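Local coordinates for succinylglutamate desuccinylase (Chromobacterium violaceum, PDB 1YW4), which probably hydrolyses N-succinylglutamate to glutamate and succinate, the last step of the AST route of arginine degradation, using one zinc ion per subunit, at residues T150-S155 / G216-F221; C183-V188 / D253-F258; R259-L264 / V324-R329; F282-D287 / E305-F310. All coordinates share one frame; numbering follows the deposited sequence.

The four contacts run from the zinc site to the edge of the C-terminal domain. Interaction 1 lies nearest the metal: the side chain of A151 is about 6 Å from the zinc ion. Interaction 2 pairs a strand of the catalytic family region with one of the barrel-sandwich hybrid region, and that second strand continues directly into interaction 3. Interaction 4 is nested inside the chain loop that interaction 3 closes, with the two centres about 9 Å apart. It also returns toward the catalytic domain, since S155 OG approaches F282 CD2 to 3.3 Å and the F282 side chain lies about 7 Å from that of E214, the predicted active-site residue.

Interaction 1: residues T150-S155 / G216-F221; sequences TAIRGS and GKARPF
A151 forms a parallel beta bridge with K217, bonding to the residues on either side of it, where two neighbouring strands of the zinc-exopeptidase-like catalytic domain finish their pairing. Its N donates to G216 O at 2.8 Å, in the plane of that carbonyl. Its own O accepts from A218 N, also at 2.8 Å, but this donor stands about 60° out of the carbonyl plane, consistent with the chain turning a corner at G216. There a CB would be jammed against the preceding carbonyl oxygen. The buried T150 packs into the same tight part, its CB 3.6 Å from K217 O and its OG1 3.6 Å from A218 CA. Chemistry is close by: A151 neighbours E214, the predicted active-site residue, while T150 N makes a weak hydrogen bond to the zinc ligand E59.

The threonine hydroxyl sits between the backbone N and the carbonyl carbon (chi1 46°), which turns T150 OG1 toward water 1 at 3.2 Å. Water 1 bridges the segments: it can donate to K217 O (3.0 Å) and accepts from R219 N.

Toward solvent the grip slackens. I152 merely rests the end of its longer branch on A218, CD1 to CB 3.8 Å, and K217 directs its CB away from the opposing segment. R219 curls back on its own segment, its NH2 reaching A218 O at 3.0 Å with that oxygen close to the guanidinium plane.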
loop_
_atom_site.group_PDB
_atom_site.type_symbol
_atom_site.label_atom_id
_atom_site.label_comp_id
_atom_site.label_asym_id
_atom_site.label_seq_id
_atom_site.Cartn_x
_atom_site.Cartn_y
_atom_site.Cartn_z
ATOM N N THR A 150 11.479 -9.940 22.919
ATOM C CA THR A 150 10.285 -9.707 23.735
ATOM C C THR A 150 10.367 -8.202 23.990
ATOM O O THR A 150 11.373 -7.574 23.649
ATOM C CB THR A 150 10.228 -10.519 25.073
ATOM O OG1 THR A 150 11.479 -10.449 25.764
ATOM C CG2 THR A 150 9.850 -11.983 24.798
ATOM N N ALA A 151 9.324 -7.611 24.560
ATOM C CA ALA A 151 9.333 -6.166 24.775
ATOM C C ALA A 151 8.559 -5.727 26.008
ATOM O O ALA A 151 7.702 -6.451 26.491
ATOM C CB ALA A 151 8.761 -5.457 23.530
ATOM N N ILE A 152 8.878 -4.535 26.513
ATOM C CA ILE A 152 8.204 -3.983 27.684
ATOM C C ILE A 152 6.833 -3.443 27.278
ATOM O O ILE A 152 5.833 -3.737 27.925
ATOM C CB ILE A 152 9.013 -2.824 28.319
ATOM C CG1 ILE A 152 10.303 -3.349 28.955
ATOM C CG2 ILE A 152 8.165 -2.105 29.371
ATOM C CD1 ILE A 152 11.374 -3.748 27.962
ATOM N N ARG A 153 6.791 -2.645 26.212
ATOM C CA ARG A 153 5.528 -2.070 25.731
ATOM C C ARG A 153 4.699 -3.169 25.075
ATOM O O ARG A 153 5.208 -3.927 24.249
ATOM C CB ARG A 153 5.798 -0.947 24.720
ATOM C CG ARG A 153 4.538 -0.270 24.154
ATOM C CD ARG A 153 4.878 0.745 23.066
ATOM N NE ARG A 153 5.786 1.790 23.542
ATOM C CZ ARG A 153 5.446 2.738 24.408
ATOM N NH1 ARG A 153 4.211 2.780 24.898
ATOM N NH2 ARG A 153 6.340 3.644 24.781
ATOM N N GLY A 154 3.426 -3.250 25.456
ATOM C CA GLY A 154 2.535 -4.255 24.903
ATOM C C GLY A 154 2.116 -3.946 23.479
ATOM O O GLY A 154 2.476 -2.907 22.921
ATOM N N SER A 155 1.338 -4.840 22.886
ATOM C CA SER A 155 0.906 -4.649 21.514
ATOM C C SER A 155 -0.480 -5.222 21.222
ATOM O O SER A 155 -0.896 -6.195 21.844
ATOM C CB SER A 155 1.938 -5.284 20.580
ATOM O OG SER A 155 1.464 -5.356 19.253
ATOM N N GLY A 216 6.483 -11.546 22.795
ATOM C CA GLY A 216 5.716 -11.199 23.978
ATOM C C GLY A 216 6.314 -10.183 24.943
ATOM O O GLY A 216 7.090 -9.298 24.561
ATOM N N LYS A 217 5.956 -10.328 26.215
ATOM C CA LYS A 217 6.400 -9.418 27.271
ATOM C C LYS A 217 7.797 -9.695 27.810
ATOM O O LYS A 217 8.163 -10.847 28.046
ATOM C CB LYS A 217 5.396 -9.463 28.431
ATOM C CG LYS A 217 3.936 -9.285 28.009
ATOM C CD LYS A 217 2.979 -9.618 29.143
ATOM C CE LYS A 217 1.515 -9.504 28.715
ATOM N NZ LYS A 217 0.584 -9.799 29.851
ATOM N N ALA A 218 8.566 -8.631 28.020
ATOM C CA ALA A 218 9.916 -8.764 28.557
ATOM C C ALA A 218 9.829 -9.012 30.062
ATOM O O ALA A 218 9.058 -8.359 30.767
ATOM C CB ALA A 218 10.729 -7.507 28.278
ATOM N N ARG A 219 10.621 -9.966 30.538
ATOM C CA ARG A 219 10.646 -10.333 31.946
ATOM C C ARG A 219 12.011 -10.922 32.273
ATOM O O ARG A 219 12.678 -11.478 31.403
ATOM C CB ARG A 219 9.567 -11.387 32.247
ATOM C CG ARG A 219 8.129 -10.881 32.242
ATOM C CD ARG A 219 7.749 -10.312 33.601
ATOM N NE ARG A 219 6.329 -9.987 33.690
ATOM C CZ ARG A 219 5.723 -9.061 32.955
ATOM N NH1 ARG A 219 4.428 -8.840 33.110
ATOM N NH2 ARG A 219 6.410 -8.348 32.075
ATOM N N PRO A 220 12.449 -10.796 33.532
ATOM C CA PRO A 220 13.751 -11.342 33.927
ATOM C C PRO A 220 13.668 -12.865 34.029
ATOM O O PRO A 220 12.572 -13.431 34.019
ATOM C CB PRO A 220 14.000 -10.675 35.275
ATOM C CG PRO A 220 12.617 -10.615 35.845
ATOM C CD PRO A 220 11.779 -10.145 34.673
ATOM N N PHE A 221 14.822 -13.524 34.108
ATOM C CA PHE A 221 14.863 -14.984 34.222
ATOM C C PHE A 221 14.026 -15.454 35.418
ATOM O O PHE A 221 14.072 -14.848 36.489
ATOM C CB PHE A 221 16.308 -15.474 34.409
ATOM C CG PHE A 221 17.177 -15.318 33.188
ATOM C CD1 PHE A 221 16.948 -16.082 32.049
ATOM C CD2 PHE A 221 18.235 -14.415 33.188
ATOM C CE1 PHE A 221 17.769 -15.948 30.917
ATOM C CE2 PHE A 221 19.059 -14.270 32.066
ATOM C CZ PHE A 221 18.827 -15.038 30.929
HETATM O O HOH W 1 10.900 -12.047 28.446
#

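Interaction 2: residues C183-V188 / D253-F258; sequences CGIEAV and DKLPLF
V188 is met from two directions by leucines of segment 253-258. L255 comes across it obliquely and splits its fork: CD2 touches V188 CG2 at 3.8 Å, while CD1 lies against the backbone, 3.7 Å from A187 N and close to I185 O. The CG of L255 is anti to the backbone N (chi1 -175°), which carries the fork over to the other chain. L257 points to the same side of the sheet as V188 and brings CD2 to V188 CB at 3.6 Å. F258 behaves differently, presenting its ring edge to A187, whose CB lies 4.3 Å from CE1 near the ring plane. P256 sets its ring CD against E186 O at 3.4 Å.

Two backbone bonds set this side-chain register. V188 N donates to P256 O at 3.1 Å, and F258 N returns a bond to V188 O at 2.9 Å. L177 of helix 174-181 packs on both V188 and L255. The result is a parallel strand pairing that joins two family regions: strand 257-265 of the AstE/AspA barrel-sandwich hybrid region adds alongside strand 187-190 of the catalytic alpha/beta region.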
loop_
_atom_site.group_PDB
_atom_site.type_symbol
_atom_site.label_atom_id
_atom_site.label_comp_id
_atom_site.label_asym_id
_atom_site.label_seq_id
_atom_site.Cartn_x
_atom_site.Cartn_y
_atom_site.Cartn_z
ATOM N N CYS A 183 2.067 -20.437 14.030
ATOM C CA CYS A 183 3.121 -20.484 15.031
ATOM C C CYS A 183 2.739 -19.564 16.183
ATOM O O CYS A 183 3.234 -19.703 17.304
ATOM C CB CYS A 183 4.437 -20.019 14.414
ATOM S SG CYS A 183 5.736 -19.653 15.591
ATOM N N GLY A 184 1.858 -18.615 15.890
ATOM C CA GLY A 184 1.416 -17.676 16.900
ATOM C C GLY A 184 1.490 -16.236 16.429
ATOM O O GLY A 184 0.775 -15.380 16.944
ATOM N N ILE A 185 2.359 -15.959 15.458
ATOM C CA ILE A 185 2.495 -14.603 14.940
ATOM C C ILE A 185 1.118 -14.143 14.475
ATOM O O ILE A 185 0.441 -14.853 13.732
ATOM C CB ILE A 185 3.477 -14.551 13.751
ATOM C CG1 ILE A 185 4.820 -15.168 14.158
ATOM C CG2 ILE A 185 3.673 -13.114 13.304
ATOM C CD1 ILE A 185 5.463 -14.494 15.365
ATOM N N GLU A 186 0.711 -12.953 14.910
ATOM C CA GLU A 186 -0.598 -12.417 14.568
ATOM C C GLU A 186 -0.528 -11.257 13.583
ATOM O O GLU A 186 -1.561 -10.757 13.137
ATOM C CB GLU A 186 -1.315 -11.962 15.844
ATOM C CG GLU A 186 -1.294 -12.993 16.966
ATOM C CD GLU A 186 -1.903 -12.473 18.255
ATOM O OE1 GLU A 186 -1.756 -13.148 19.297
ATOM O OE2 GLU A 186 -2.532 -11.395 18.232
ATOM N N ALA A 187 0.685 -10.831 13.246
ATOM C CA ALA A 187 0.879 -9.724 12.318
ATOM C C ALA A 187 2.330 -9.630 11.868
ATOM O O ALA A 187 3.240 -10.049 12.587
ATOM C CB ALA A 187 0.453 -8.415 12.974
ATOM N N VAL A 188 2.542 -9.078 10.678
ATOM C CA VAL A 188 3.889 -8.928 10.139
ATOM C C VAL A 188 4.125 -7.517 9.607
ATOM O O VAL A 188 3.312 -6.977 8.858
ATOM C CB VAL A 188 4.156 -9.928 8.990
ATOM C CG1 VAL A 188 5.609 -9.818 8.538
ATOM C CG2 VAL A 188 3.847 -11.338 9.440
ATOM N N ASP A 253 -5.656 -13.693 4.572
ATOM C CA ASP A 253 -6.814 -12.971 5.093
ATOM C C ASP A 253 -6.863 -13.048 6.616
ATOM O O ASP A 253 -7.723 -12.437 7.252
ATOM C CB ASP A 253 -8.112 -13.539 4.509
ATOM C CG ASP A 253 -8.194 -13.381 3.002
ATOM O OD1 ASP A 253 -8.028 -12.241 2.514
ATOM O OD2 ASP A 253 -8.429 -14.396 2.307
ATOM N N LYS A 254 -5.932 -13.797 7.197
ATOM C CA LYS A 254 -5.870 -13.947 8.646
ATOM C C LYS A 254 -4.600 -13.321 9.221
ATOM O O LYS A 254 -4.521 -13.044 10.418
ATOM C CB LYS A 254 -5.929 -15.432 9.021
ATOM C CG LYS A 254 -5.869 -15.691 10.515
ATOM C CD LYS A 254 -5.968 -17.172 10.827
ATOM C CE LYS A 254 -6.006 -17.409 12.325
ATOM N NZ LYS A 254 -7.153 -16.702 12.959
ATOM N N LEU A 255 -3.609 -13.095 8.366
ATOM C CA LEU A 255 -2.348 -12.507 8.808
ATOM C C LEU A 255 -2.189 -11.098 8.252
ATOM O O LEU A 255 -1.706 -10.908 7.144
ATOM C CB LEU A 255 -1.167 -13.372 8.355
ATOM C CG LEU A 255 0.235 -12.972 8.829
ATOM C CD1 LEU A 255 0.335 -13.117 10.342
ATOM C CD2 LEU A 255 1.266 -13.855 8.152
ATOM N N PRO A 256 -2.607 -10.089 9.020
ATOM C CA PRO A 256 -2.478 -8.709 8.540
ATOM C C PRO A 256 -1.019 -8.254 8.405
ATOM O O PRO A 256 -0.187 -8.517 9.274
ATOM C CB PRO A 256 -3.261 -7.901 9.581
ATOM C CG PRO A 256 -3.154 -8.730 10.829
ATOM C CD PRO A 256 -3.291 -10.148 10.325
ATOM N N LEU A 257 -0.719 -7.581 7.298
ATOM C CA LEU A 257 0.623 -7.079 7.039
ATOM C C LEU A 257 0.591 -5.554 7.083
ATOM O O LEU A 257 -0.433 -4.938 6.775
ATOM C CB LEU A 257 1.105 -7.534 5.660
ATOM C CG LEU A 257 1.006 -9.027 5.327
ATOM C CD1 LEU A 257 1.370 -9.221 3.861
ATOM C CD2 LEU A 257 1.934 -9.854 6.213
ATOM N N PHE A 258 1.714 -4.951 7.457
ATOM C CA PHE A 258 1.810 -3.502 7.542
ATOM C C PHE A 258 3.161 -2.987 7.056
ATOM O O PHE A 258 4.135 -3.730 6.979
ATOM C CB PHE A 258 1.597 -3.031 8.989
ATOM C CG PHE A 258 0.273 -3.445 9.586
ATOM C CD1 PHE A 258 0.113 -4.697 10.178
ATOM C CD2 PHE A 258 -0.818 -2.582 9.545
ATOM C CE1 PHE A 258 -1.121 -5.088 10.726
ATOM C CE2 PHE A 258 -2.056 -2.957 10.089
ATOM C CZ PHE A 258 -2.204 -4.213 10.679
#

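Interaction 3: residues R259-L264 / V324-R329; sequences RAKYDL and VVEPAR
R259 and E326 form a salt bridge in which two nitrogens close on one oxygen, beside a still stronger one: the strongest polar partner of R259 is E326 of the second subunit, reached by NH2. Within the chain, NE reaches E326 OE1 at 2.8 Å on its anti side and NH2 reaches it at 3.1 Å on its syn side, both from the same face of the carboxylate. OE1 lies in the guanidinium plane, yet the two flat groups are turned 37° apart. The R259 side chains of the two subunits also pack together. E326 OE2 accepts a hydrogen bond from water 2 at 2.8 Å, a water that only weakly links it to K261 NZ.

The backbones pair around these groups as antiparallel strands, with R259 and E326 a hydrogen-bonded pair. Farther along, K261 and Y262 both face V324 in a classic beta bulge: K261 N donates to V324 O at 2.7 Å, Y262 N does so weakly, and V324 N bonds to Y262 O. V324 then lies over one face of the tyrosine ring, CB 3.9 Å from the centroid. V324 CG2 also lies 4.1 Å from L264 CD2.

A carboxylate oxygen gripped by two guanidinium nitrogens would probably stay ionised. R259 bonds E326 of its own chain and of the second subunit, so this charge pairing also helps to join the subunits.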
loop_
_atom_site.group_PDB
_atom_site.type_symbol
_atom_site.label_atom_id
_atom_site.label_comp_id
_atom_site.label_asym_id
_atom_site.label_seq_id
_atom_site.Cartn_x
_atom_site.Cartn_y
_atom_site.Cartn_z
ATOM N N ARG A 259 3.207 -1.705 6.722
ATOM C CA ARG A 259 4.436 -1.066 6.293
ATOM C C ARG A 259 4.391 0.348 6.851
ATOM O O ARG A 259 3.313 0.882 7.142
ATOM C CB ARG A 259 4.536 -1.032 4.763
ATOM C CG ARG A 259 3.534 -0.104 4.101
ATOM C CD ARG A 259 3.659 -0.129 2.589
ATOM N NE ARG A 259 2.809 0.885 1.969
ATOM C CZ ARG A 259 2.589 0.978 0.661
ATOM N NH1 ARG A 259 3.156 0.113 -0.171
ATOM N NH2 ARG A 259 1.806 1.939 0.186
ATOM N N ALA A 260 5.558 0.950 7.016
ATOM C CA ALA A 260 5.625 2.308 7.528
ATOM C C ALA A 260 4.999 3.247 6.504
ATOM O O ALA A 260 5.201 3.088 5.301
ATOM C CB ALA A 260 7.072 2.699 7.776
ATOM N N LYS A 261 4.227 4.214 6.983
ATOM C CA LYS A 261 3.598 5.190 6.103
ATOM C C LYS A 261 4.435 6.465 6.174
ATOM O O LYS A 261 4.799 7.036 5.149
ATOM C CB LYS A 261 2.163 5.470 6.554
ATOM C CG LYS A 261 1.389 6.427 5.658
ATOM C CD LYS A 261 -0.032 6.627 6.163
ATOM C CE LYS A 261 -0.778 7.682 5.349
ATOM N NZ LYS A 261 -2.155 7.936 5.879
ATOM N N TYR A 262 4.737 6.896 7.396
ATOM C CA TYR A 262 5.546 8.089 7.636
ATOM C C TYR A 262 5.959 8.150 9.109
ATOM O O TYR A 262 5.295 7.569 9.971
ATOM C CB TYR A 262 4.776 9.366 7.271
ATOM C CG TYR A 262 3.540 9.624 8.112
ATOM C CD1 TYR A 262 2.310 9.059 7.770
ATOM C CD2 TYR A 262 3.601 10.441 9.246
ATOM C CE1 TYR A 262 1.168 9.298 8.533
ATOM C CE2 TYR A 262 2.464 10.686 10.020
ATOM C CZ TYR A 262 1.250 10.110 9.653
ATOM O OH TYR A 262 0.116 10.347 10.400
ATOM N N ASP A 263 7.050 8.855 9.396
ATOM C CA ASP A 263 7.525 8.978 10.769
ATOM C C ASP A 263 7.034 10.271 11.404
ATOM O O ASP A 263 6.825 11.276 10.721
ATOM C CB ASP A 263 9.054 8.953 10.826
ATOM C CG ASP A 263 9.645 7.724 10.176
ATOM O OD1 ASP A 263 9.083 6.624 10.350
ATOM O OD2 ASP A 263 10.683 7.857 9.500
ATOM N N LEU A 264 6.844 10.235 12.718
ATOM C CA LEU A 264 6.393 11.406 13.461
ATOM C C LEU A 264 7.612 12.214 13.872
ATOM O O LEU A 264 8.126 12.048 14.976
ATOM C CB LEU A 264 5.622 10.974 14.710
ATOM C CG LEU A 264 4.291 10.262 14.478
ATOM C CD1 LEU A 264 3.774 9.702 15.789
ATOM C CD2 LEU A 264 3.293 11.245 13.871
ATOM N N VAL A 324 3.965 5.780 12.021
ATOM C CA VAL A 324 2.592 5.495 11.649
ATOM C C VAL A 324 2.636 4.458 10.533
ATOM O O VAL A 324 3.233 4.689 9.476
ATOM C CB VAL A 324 1.868 6.768 11.161
ATOM C CG1 VAL A 324 0.471 6.419 10.664
ATOM C CG2 VAL A 324 1.780 7.781 12.300
ATOM N N VAL A 325 2.029 3.304 10.782
ATOM C CA VAL A 325 2.002 2.237 9.793
ATOM C C VAL A 325 0.618 2.136 9.163
ATOM O O VAL A 325 -0.367 2.616 9.726
ATOM C CB VAL A 325 2.350 0.864 10.424
ATOM C CG1 VAL A 325 3.763 0.887 10.989
ATOM C CG2 VAL A 325 1.344 0.524 11.520
ATOM N N GLU A 326 0.566 1.508 7.990
ATOM C CA GLU A 326 -0.671 1.300 7.240
ATOM C C GLU A 326 -0.697 -0.128 6.705
ATOM O O GLU A 326 0.346 -0.760 6.542
ATOM C CB GLU A 326 -0.743 2.271 6.061
ATOM C CG GLU A 326 0.419 2.112 5.091
ATOM C CD GLU A 326 0.318 3.026 3.891
ATOM O OE1 GLU A 326 1.208 2.942 3.026
ATOM O OE2 GLU A 326 -0.642 3.820 3.815
ATOM N N PRO A 327 -1.894 -0.651 6.413
ATOM C CA PRO A 327 -2.046 -2.012 5.889
ATOM C C PRO A 327 -1.183 -2.232 4.647
ATOM O O PRO A 327 -1.006 -1.325 3.833
ATOM C CB PRO A 327 -3.541 -2.092 5.572
ATOM C CG PRO A 327 -4.157 -1.185 6.608
ATOM C CD PRO A 327 -3.207 -0.004 6.596
ATOM N N ALA A 328 -0.639 -3.434 4.516
ATOM C CA ALA A 328 0.198 -3.773 3.374
ATOM C C ALA A 328 -0.372 -5.011 2.702
ATOM O O ALA A 328 -0.711 -5.989 3.366
ATOM C CB ALA A 328 1.638 -4.030 3.820
ATOM N N ARG A 329 -0.484 -4.957 1.382
ATOM C CA ARG A 329 -1.024 -6.073 0.620
ATOM C C ARG A 329 0.071 -6.691 -0.238
ATOM O O ARG A 329 0.922 -5.981 -0.770
ATOM C CB ARG A 329 -2.172 -5.585 -0.274
ATOM C CG ARG A 329 -3.318 -4.891 0.469
ATOM C CD ARG A 329 -4.097 -5.854 1.355
ATOM N NE ARG A 329 -4.745 -6.921 0.594
ATOM C CZ ARG A 329 -5.758 -6.741 -0.251
ATOM N NH1 ARG A 329 -6.255 -5.530 -0.458
ATOM N NH2 ARG A 329 -6.276 -7.778 -0.895
HETATM O O HOH W 2 -2.950 4.970 4.829
#

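Interaction 4: residues F282-D287 / E305-F310; sequences FTLLPD and EERILF
F282 carries L309 on one face of its ring, CD1 standing 3.8 Å from the centroid in a CH-pi contact, while R307 CD approaches the ring near its edge. The phenylalanine and leucine side chains run side by side and point the same way. F157 and F160 add edge-to-face contacts to the same ring. The second flat group is the R307 guanidinium. L284 lays CD1 over its centre, 3.9 Å above the plane, and F282 O is held at its edge by NH1 at 2.8 Å. An extended chain from CG to NE takes R307 past the strand backbone to this carbonyl, which it meets almost head-on with a C=O...N angle of 173°.

Between these groups the chains form a G1 beta bulge. F282 and T283 both face I308: F282 N donates to I308 O at 2.7 Å and I308 N to T283 O at 2.9 Å. F282 takes the positive phi (70°) expected at the first position of that motif. Two residues on from T283, L285 N bonds nearly straight to E306 O at 2.8 Å.

The short, weakly bonded strand 283-284 lies outside strand 307-309. The latter is flanked on its other side by strand 320-328, through backbone bonds of R307 with V325 and L309 with I323, while I308 packs on L264 of strand 257-265.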
loop_
_atom_site.group_PDB
_atom_site.type_symbol
_atom_site.label_atom_id
_atom_site.label_comp_id
_atom_site.label_asym_id
_atom_site.label_seq_id
_atom_site.Cartn_x
_atom_site.Cartn_y
_atom_site.Cartn_z
ATOM N N PHE A 282 0.823 -0.922 17.488
ATOM C CA PHE A 282 -0.196 -1.248 16.493
ATOM C C PHE A 282 -1.573 -0.739 16.887
ATOM O O PHE A 282 -2.588 -1.213 16.378
ATOM C CB PHE A 282 -0.235 -2.758 16.243
ATOM C CG PHE A 282 0.989 -3.286 15.544
ATOM C CD1 PHE A 282 1.246 -2.959 14.213
ATOM C CD2 PHE A 282 1.892 -4.103 16.220
ATOM C CE1 PHE A 282 2.390 -3.441 13.566
ATOM C CE2 PHE A 282 3.035 -4.587 15.584
ATOM C CZ PHE A 282 3.286 -4.259 14.258
ATOM N N THR A 283 -1.612 0.229 17.800
ATOM C CA THR A 283 -2.889 0.801 18.212
ATOM C C THR A 283 -3.489 1.530 17.012
ATOM O O THR A 283 -2.833 2.378 16.409
ATOM C CB THR A 283 -2.719 1.805 19.365
ATOM O OG1 THR A 283 -2.350 1.107 20.559
ATOM C CG2 THR A 283 -4.015 2.563 19.606
ATOM N N LEU A 284 -4.732 1.191 16.678
ATOM C CA LEU A 284 -5.446 1.787 15.551
ATOM C C LEU A 284 -5.752 3.272 15.763
ATOM O O LEU A 284 -6.239 3.669 16.824
ATOM C CB LEU A 284 -6.764 1.037 15.308
ATOM C CG LEU A 284 -7.614 1.451 14.098
ATOM C CD1 LEU A 284 -7.078 0.766 12.842
ATOM C CD2 LEU A 284 -9.083 1.046 14.320
ATOM N N LEU A 285 -5.465 4.086 14.750
ATOM C CA LEU A 285 -5.720 5.522 14.819
ATOM C C LEU A 285 -6.979 5.861 14.015
ATOM O O LEU A 285 -6.979 5.805 12.793
ATOM C CB LEU A 285 -4.524 6.302 14.265
ATOM C CG LEU A 285 -3.217 6.385 15.074
ATOM C CD1 LEU A 285 -3.300 5.583 16.375
ATOM C CD2 LEU A 285 -2.087 5.886 14.203
ATOM N N PRO A 286 -8.071 6.230 14.699
ATOM C CA PRO A 286 -9.320 6.563 14.001
ATOM C C PRO A 286 -9.224 7.760 13.068
ATOM O O PRO A 286 -8.360 8.621 13.226
ATOM C CB PRO A 286 -10.302 6.788 15.148
ATOM C CG PRO A 286 -9.425 7.345 16.233
ATOM C CD PRO A 286 -8.202 6.452 16.151
ATOM N N ASP A 287 -10.114 7.805 12.081
ATOM C CA ASP A 287 -10.128 8.908 11.131
ATOM C C ASP A 287 -10.490 10.185 11.881
ATOM O O ASP A 287 -11.571 10.289 12.460
ATOM C CB ASP A 287 -11.150 8.643 10.024
ATOM C CG ASP A 287 -11.209 9.764 9.009
ATOM O OD1 ASP A 287 -10.191 10.003 8.323
ATOM O OD2 ASP A 287 -12.274 10.409 8.897
ATOM N N GLU A 305 -7.314 3.404 9.181
ATOM C CA GLU A 305 -6.536 2.217 8.843
ATOM C C GLU A 305 -5.131 2.251 9.443
ATOM O O GLU A 305 -4.503 1.209 9.632
ATOM C CB GLU A 305 -6.432 2.074 7.319
ATOM C CG GLU A 305 -7.708 1.594 6.638
ATOM C CD GLU A 305 -8.005 0.135 6.925
ATOM O OE1 GLU A 305 -8.229 -0.209 8.108
ATOM O OE2 GLU A 305 -8.007 -0.670 5.967
ATOM N N GLU A 306 -4.642 3.450 9.745
ATOM C CA GLU A 306 -3.307 3.592 10.300
ATOM C C GLU A 306 -3.211 3.160 11.767
ATOM O O GLU A 306 -4.204 3.130 12.487
ATOM C CB GLU A 306 -2.822 5.037 10.155
ATOM C CG GLU A 306 -3.582 5.868 9.135
ATOM C CD GLU A 306 -4.743 6.620 9.766
ATOM O OE1 GLU A 306 -5.797 5.994 10.055
ATOM O OE2 GLU A 306 -4.585 7.843 9.990
ATOM N N ARG A 307 -2.002 2.807 12.192
ATOM C CA ARG A 307 -1.756 2.385 13.564
ATOM C C ARG A 307 -0.414 2.968 13.993
ATOM O O ARG A 307 0.460 3.213 13.162
ATOM C CB ARG A 307 -1.713 0.854 13.657
ATOM C CG ARG A 307 -2.987 0.150 13.202
ATOM C CD ARG A 307 -2.771 -1.354 13.103
ATOM N NE ARG A 307 -4.001 -2.074 12.770
ATOM C CZ ARG A 307 -4.908 -2.468 13.656
ATOM N NH1 ARG A 307 -4.729 -2.218 14.948
ATOM N NH2 ARG A 307 -6.001 -3.108 13.248
ATOM N N ILE A 308 -0.256 3.193 15.288
ATOM C CA ILE A 308 0.982 3.748 15.813
ATOM C C ILE A 308 1.905 2.583 16.171
ATOM O O ILE A 308 1.451 1.536 16.638
ATOM C CB ILE A 308 0.692 4.624 17.069
ATOM C CG1 ILE A 308 1.920 5.460 17.451
ATOM C CG2 ILE A 308 0.281 3.738 18.222
ATOM C CD1 ILE A 308 2.417 6.376 16.340
ATOM N N LEU A 309 3.198 2.754 15.939
ATOM C CA LEU A 309 4.146 1.695 16.249
ATOM C C LEU A 309 5.416 2.289 16.849
ATOM O O LEU A 309 5.923 3.298 16.365
ATOM C CB LEU A 309 4.470 0.904 14.980
ATOM C CG LEU A 309 5.390 -0.308 15.134
ATOM C CD1 LEU A 309 4.780 -1.303 16.120
ATOM C CD2 LEU A 309 5.592 -0.973 13.775
ATOM N N PHE A 310 5.902 1.666 17.918
ATOM C CA PHE A 310 7.115 2.104 18.608
ATOM C C PHE A 310 7.129 3.585 19.000
ATOM O O PHE A 310 8.086 4.301 18.720
ATOM C CB PHE A 310 8.336 1.790 17.740
ATOM C CG PHE A 310 8.447 0.342 17.369
ATOM C CD1 PHE A 310 8.900 -0.033 16.109
ATOM C CD2 PHE A 310 8.090 -0.650 18.277
ATOM C CE1 PHE A 310 8.991 -1.377 15.754
ATOM C CE2 PHE A 310 8.176 -1.994 17.937
ATOM C CZ PHE A 310 8.627 -2.361 16.670
#